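Local coordinates for signal recognition particle subunit srp14 (Schizosaccharomyces pombe, PDB 2W9J), which is a protein subunit of the signal recognition particle, which probably helps target secretory and membrane proteins to the endoplasmic reticulum during translation, at residues 46-51 with 68-73; 13-18 with 56-61. One frame throughout, in Å; residues are numbered along the deposited sequence.

Interaction 1. Residues 46-51 with 68-73; sequences VLIRAK and TDFFQS
The rings of F70 and F71 meet I48 where helix 67-76 faces strand 45-51. They also lean on each other: one face of the F71 ring takes CD2 of F70, 4.1 Å above the plane and over the ring centre, while F67 adds an edge-to-face partner to F71. Into this pair reaches a single methyl from the strand, CD1 of I48. It meets both rings obliquely, lying 3.8 Å from CE2 of F70 and 4.0 Å from CZ of F71. The reach comes from an extended ethyl branch (chi2 178°), and the two aromatics come from the helix, from the direction opposite to I48. F70 starts out toward the strand, its CG anti to the backbone N (chi1 -179°), and is buried; F71 leaves the helix to one side, only its far end closing on I48. No hydrogen bond crosses the gap. On the sheet's other surface L47 lays CD2 over one face of the R49 guanidinium, but offset toward the rim. V62 and F8 also touch F70, so the methyl and rings belong to a core shared by sheet and both helices, the arrangement of the SRP9/14 alpha-beta-beta-beta-alpha fold.

Interaction 2. Residues 13-18 with 56-61; sequences TDLLQT and EKISTV
L15 overlaps E56 and I58 with one methyl, CD1, which lies 3.8 Å from the carbonyl oxygen of E56 and 4.3 Å from CG1 of I58. The leucine side chain leaves the helix toward the strand, with CG beside the backbone N and anti to the carbonyl carbon (chi1 -80°). The branch ending in CD1 is directed at the E56 carbonyl oxygen, with I58 CG1 a little farther off. E56 contributes mainly through its main chain; its side chain is turned aside, with E56 CG coming no nearer than 5.5 Å to L15 CD2. I58 is the buried partner, pointing at the helix, where it also touches F8 and K11. The meeting is modest, 111 Å² in all: a methyl against a carbonyl oxygen and, less closely, against an apolar side chain. L15 extends it by touching A55 in the loop before the strand.

In the SRP14 fold, with its two helices packed on one side of an antiparallel sheet, the far end of the N-terminal helix, 5-17, here rests where the loop passes into strand 57-63. Near that helix end, T18 OG1 donates to the carbonyl oxygen of D14 at 2.6 Å, nearly in line with the C=O bond (173°), while T18 N reaches the same oxygen in only a weak bond. K57 points away from the helix and runs forward along its own strand, with NZ weakly bonded to S59 OG at 3.2 Å. Farther along, T60 OG1 is hydrogen-bonded to L3 O, just ahead of helix 5-17, and to OD1 of N5, its first residue.

Interactions 1 and 2 lie 11 Å apart, centre to centre, and are joined through the sheet. Their strands, 45-51 and 57-63, are antiparallel neighbours: A50 O and I58 N are 2.8 Å apart and I48 N and T60 O 2.9 Å, both probable hydrogen bonds. Thus I48, which meets helix 67-76, and I58, which meets helix 5-17, stand on adjacent strands, and F8 touches A50, I58 and F70 to bridge the two places. V61 CG1 also packs on V46 O. The segments alternate along the chain, so the contacts cross. Both helices lie on one sheet surface; in mammalian SRP9/14 the opposite surface binds Alu RNA.

Interaction 1. Residues 46-51 with 68-73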
loop_
_atom_site.group_PDB
_atom_site.type_symbol
_atom_site.label_atom_id
_atom_site.label_comp_id
_atom_site.label_asym_id
_atom_site.label_seq_id
_atom_site.Cartn_x
_atom_site.Cartn_y
_atom_site.Cartn_z
ATOM N N VAL A 46 3.517 -4.854 -10.556
ATOM C CA VAL A 46 2.880 -3.538 -10.446
ATOM C C VAL A 46 3.447 -2.668 -9.348
ATOM O O VAL A 46 3.691 -3.132 -8.233
ATOM C CB VAL A 46 1.347 -3.675 -10.310
ATOM C CG1 VAL A 46 0.716 -2.453 -9.647
ATOM C CG2 VAL A 46 0.744 -3.899 -11.681
ATOM N N LEU A 47 3.657 -1.399 -9.677
ATOM C CA LEU A 47 4.101 -0.420 -8.712
ATOM C C LEU A 47 2.887 0.270 -8.126
ATOM O O LEU A 47 2.124 0.908 -8.845
ATOM C CB LEU A 47 5.018 0.588 -9.384
ATOM C CG LEU A 47 5.501 1.831 -8.637
ATOM C CD1 LEU A 47 6.439 1.496 -7.499
ATOM C CD2 LEU A 47 6.202 2.729 -9.612
ATOM N N ILE A 48 2.724 0.137 -6.816
ATOM C CA ILE A 48 1.644 0.788 -6.078
ATOM C C ILE A 48 2.158 1.984 -5.271
ATOM O O ILE A 48 3.139 1.866 -4.505
ATOM C CB ILE A 48 0.953 -0.216 -5.136
ATOM C CG1 ILE A 48 0.366 -1.344 -5.967
ATOM C CG2 ILE A 48 -0.146 0.458 -4.326
ATOM C CD1 ILE A 48 -0.293 -2.406 -5.173
ATOM N N ARG A 49 1.504 3.130 -5.455
ATOM C CA ARG A 49 1.778 4.324 -4.655
ATOM C C ARG A 49 0.551 4.670 -3.823
ATOM O O ARG A 49 -0.554 4.706 -4.358
ATOM C CB ARG A 49 2.069 5.519 -5.543
ATOM C CG ARG A 49 3.146 5.343 -6.568
ATOM C CD ARG A 49 3.009 6.475 -7.572
ATOM N NE ARG A 49 3.743 6.271 -8.817
ATOM C CZ ARG A 49 3.498 5.298 -9.696
ATOM N NH1 ARG A 49 2.543 4.383 -9.465
ATOM N NH2 ARG A 49 4.230 5.230 -10.812
ATOM N N ALA A 50 0.734 4.926 -2.528
ATOM C CA ALA A 50 -0.353 5.418 -1.670
ATOM C C ALA A 50 0.014 6.742 -0.995
ATOM O O ALA A 50 1.173 6.989 -0.655
ATOM C CB ALA A 50 -0.720 4.388 -0.640
ATOM N N LYS A 51 -0.979 7.599 -0.821
ATOM C CA LYS A 51 -0.790 8.855 -0.116
ATOM C C LYS A 51 -2.050 9.145 0.678
ATOM O O LYS A 51 -3.161 8.981 0.168
ATOM C CB LYS A 51 -0.502 9.999 -1.089
ATOM C CG LYS A 51 -0.326 11.345 -0.411
ATOM C CD LYS A 51 -0.133 12.465 -1.428
ATOM C CE LYS A 51 -0.093 13.837 -0.746
ATOM N NZ LYS A 51 -0.089 14.964 -1.731
ATOM N N THR A 68 -3.090 -11.845 -4.887
ATOM C CA THR A 68 -4.103 -12.352 -3.954
ATOM C C THR A 68 -3.740 -12.027 -2.496
ATOM O O THR A 68 -4.510 -11.366 -1.784
ATOM C CB THR A 68 -4.277 -13.876 -4.104
ATOM O OG1 THR A 68 -4.719 -14.181 -5.431
ATOM C CG2 THR A 68 -5.281 -14.403 -3.103
ATOM N N ASP A 69 -2.551 -12.487 -2.086
ATOM C CA ASP A 69 -2.018 -12.321 -0.732
ATOM C C ASP A 69 -1.964 -10.868 -0.310
ATOM O O ASP A 69 -2.458 -10.513 0.765
ATOM C CB ASP A 69 -0.610 -12.918 -0.649
ATOM C CG ASP A 69 -0.619 -14.432 -0.496
ATOM O OD1 ASP A 69 -1.194 -14.936 0.509
ATOM O OD2 ASP A 69 -0.036 -15.119 -1.373
ATOM N N PHE A 70 -1.363 -10.040 -1.171
ATOM C CA PHE A 70 -1.166 -8.629 -0.890
ATOM C C PHE A 70 -2.469 -7.885 -0.783
ATOM O O PHE A 70 -2.650 -7.103 0.136
ATOM C CB PHE A 70 -0.280 -7.945 -1.939
ATOM C CG PHE A 70 -0.046 -6.497 -1.649
ATOM C CD1 PHE A 70 0.976 -6.107 -0.803
ATOM C CD2 PHE A 70 -0.898 -5.520 -2.167
ATOM C CE1 PHE A 70 1.175 -4.758 -0.501
ATOM C CE2 PHE A 70 -0.704 -4.174 -1.871
ATOM C CZ PHE A 70 0.339 -3.791 -1.035
ATOM N N PHE A 71 -3.374 -8.115 -1.723
ATOM C CA PHE A 71 -4.674 -7.462 -1.653
ATOM C C PHE A 71 -5.533 -7.996 -0.514
ATOM O O PHE A 71 -6.365 -7.275 0.035
ATOM C CB PHE A 71 -5.381 -7.451 -3.010
ATOM C CG PHE A 71 -4.697 -6.569 -4.007
ATOM C CD1 PHE A 71 -4.039 -7.108 -5.107
ATOM C CD2 PHE A 71 -4.637 -5.189 -3.805
ATOM C CE1 PHE A 71 -3.367 -6.285 -6.010
ATOM C CE2 PHE A 71 -3.966 -4.362 -4.703
ATOM C CZ PHE A 71 -3.330 -4.912 -5.806
ATOM N N GLN A 72 -5.293 -9.245 -0.131
ATOM C CA GLN A 72 -5.937 -9.790 1.062
ATOM C C GLN A 72 -5.448 -9.066 2.330
ATOM O O GLN A 72 -6.255 -8.737 3.188
ATOM C CB GLN A 72 -5.736 -11.302 1.155
ATOM C CG GLN A 72 -6.665 -12.006 2.127
ATOM C CD GLN A 72 -8.104 -12.101 1.630
ATOM O OE1 GLN A 72 -8.839 -11.103 1.613
ATOM N NE2 GLN A 72 -8.519 -13.311 1.242
ATOM N N SER A 73 -4.142 -8.798 2.424
ATOM C CA SER A 73 -3.559 -8.049 3.553
ATOM C C SER A 73 -3.931 -6.581 3.503
ATOM O O SER A 73 -4.078 -5.936 4.541
ATOM C CB SER A 73 -2.033 -8.131 3.530
ATOM O OG SER A 73 -1.553 -9.260 4.221
#

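Interaction 2. Residues 13-18 with 56-61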
loop_
_atom_site.group_PDB
_atom_site.type_symbol
_atom_site.label_atom_id
_atom_site.label_comp_id
_atom_site.label_asym_id
_atom_site.label_seq_id
_atom_site.Cartn_x
_atom_site.Cartn_y
_atom_site.Cartn_z
ATOM N N THR A 13 -0.897 1.556 7.652
ATOM C CA THR A 13 -1.555 1.588 8.947
ATOM C C THR A 13 -1.288 2.927 9.603
ATOM O O THR A 13 -2.212 3.693 9.870
ATOM C CB THR A 13 -1.020 0.469 9.866
ATOM O OG1 THR A 13 -1.449 -0.804 9.372
ATOM C CG2 THR A 13 -1.519 0.648 11.293
ATOM N N ASP A 14 -0.011 3.214 9.821
ATOM C CA ASP A 14 0.397 4.376 10.594
ATOM C C ASP A 14 0.068 5.699 9.898
ATOM O O ASP A 14 0.016 6.741 10.552
ATOM C CB ASP A 14 1.876 4.266 10.978
ATOM C CG ASP A 14 2.182 2.990 11.775
ATOM O OD1 ASP A 14 1.392 2.622 12.672
ATOM O OD2 ASP A 14 3.221 2.351 11.505
ATOM N N LEU A 15 -0.178 5.645 8.586
ATOM C CA LEU A 15 -0.686 6.806 7.840
ATOM C C LEU A 15 -2.164 7.040 8.095
ATOM O O LEU A 15 -2.615 8.185 8.179
ATOM C CB LEU A 15 -0.472 6.656 6.332
ATOM C CG LEU A 15 0.887 6.958 5.692
ATOM C CD1 LEU A 15 0.666 7.453 4.264
ATOM C CD2 LEU A 15 1.725 7.970 6.476
ATOM N N LEU A 16 -2.913 5.947 8.192
ATOM C CA LEU A 16 -4.350 6.007 8.456
ATOM C C LEU A 16 -4.657 6.232 9.939
ATOM O O LEU A 16 -5.692 6.814 10.271
ATOM C CB LEU A 16 -5.050 4.742 7.942
ATOM C CG LEU A 16 -4.949 4.397 6.450
ATOM C CD1 LEU A 16 -5.729 3.124 6.165
ATOM C CD2 LEU A 16 -5.442 5.540 5.566
ATOM N N GLN A 17 -3.760 5.763 10.812
ATOM C CA GLN A 17 -3.846 5.981 12.263
ATOM C C GLN A 17 -3.686 7.451 12.601
ATOM O O GLN A 17 -4.370 7.971 13.480
ATOM C CB GLN A 17 -2.752 5.205 12.999
ATOM C CG GLN A 17 -3.106 3.776 13.382
ATOM C CD GLN A 17 -1.976 3.072 14.128
ATOM O OE1 GLN A 17 -0.854 3.582 14.214
ATOM N NE2 GLN A 17 -2.272 1.891 14.671
ATOM N N THR A 18 -2.766 8.105 11.896
ATOM C CA THR A 18 -2.442 9.510 12.135
ATOM C C THR A 18 -3.444 10.459 11.441
ATOM O O THR A 18 -3.445 11.666 11.700
ATOM C CB THR A 18 -0.951 9.822 11.760
ATOM O OG1 THR A 18 -0.117 8.728 12.172
ATOM C CG2 THR A 18 -0.452 11.087 12.466
ATOM N N GLU A 56 3.482 12.109 3.510
ATOM C CA GLU A 56 4.197 11.768 2.299
ATOM C C GLU A 56 3.554 10.546 1.624
ATOM O O GLU A 56 2.706 9.852 2.212
ATOM C CB GLU A 56 5.650 11.442 2.648
ATOM C CG GLU A 56 5.774 10.241 3.600
ATOM C CD GLU A 56 7.165 10.058 4.174
ATOM O OE1 GLU A 56 8.141 10.648 3.643
ATOM O OE2 GLU A 56 7.274 9.305 5.166
ATOM N N LYS A 57 3.982 10.307 0.388
ATOM C CA LYS A 57 3.646 9.121 -0.382
ATOM C C LYS A 57 4.435 7.897 0.140
ATOM O O LYS A 57 5.494 8.057 0.764
ATOM C CB LYS A 57 3.952 9.416 -1.862
ATOM C CG LYS A 57 4.007 8.205 -2.818
ATOM C CD LYS A 57 4.370 8.626 -4.250
ATOM C CE LYS A 57 5.856 9.001 -4.406
ATOM N NZ LYS A 57 6.831 7.873 -4.146
ATOM N N ILE A 58 3.895 6.693 -0.085
ATOM C CA ILE A 58 4.609 5.420 0.152
ATOM C C ILE A 58 4.468 4.469 -1.050
ATOM O O ILE A 58 3.477 4.520 -1.772
ATOM C CB ILE A 58 4.180 4.726 1.469
ATOM C CG1 ILE A 58 2.649 4.660 1.586
ATOM C CG2 ILE A 58 4.813 5.438 2.677
ATOM C CD1 ILE A 58 2.153 3.681 2.609
ATOM N N SER A 59 5.467 3.621 -1.275
ATOM C CA SER A 59 5.548 2.841 -2.515
ATOM C C SER A 59 5.961 1.420 -2.264
ATOM O O SER A 59 6.762 1.154 -1.368
ATOM C CB SER A 59 6.608 3.411 -3.430
ATOM O OG SER A 59 6.280 4.708 -3.844
ATOM N N THR A 60 5.444 0.518 -3.094
ATOM C CA THR A 60 5.904 -0.863 -3.111
ATOM C C THR A 60 5.645 -1.509 -4.469
ATOM O O THR A 60 4.748 -1.082 -5.211
ATOM C CB THR A 60 5.278 -1.690 -1.955
ATOM O OG1 THR A 60 6.027 -2.894 -1.769
ATOM C CG2 THR A 60 3.806 -2.013 -2.200
ATOM N N VAL A 61 6.451 -2.505 -4.820
ATOM C CA VAL A 61 6.210 -3.248 -6.047
ATOM C C VAL A 61 5.648 -4.617 -5.706
ATOM O O VAL A 61 6.299 -5.426 -5.029
ATOM C CB VAL A 61 7.465 -3.390 -6.921
ATOM C CG1 VAL A 61 7.171 -4.270 -8.121
ATOM C CG2 VAL A 61 7.943 -2.020 -7.391
#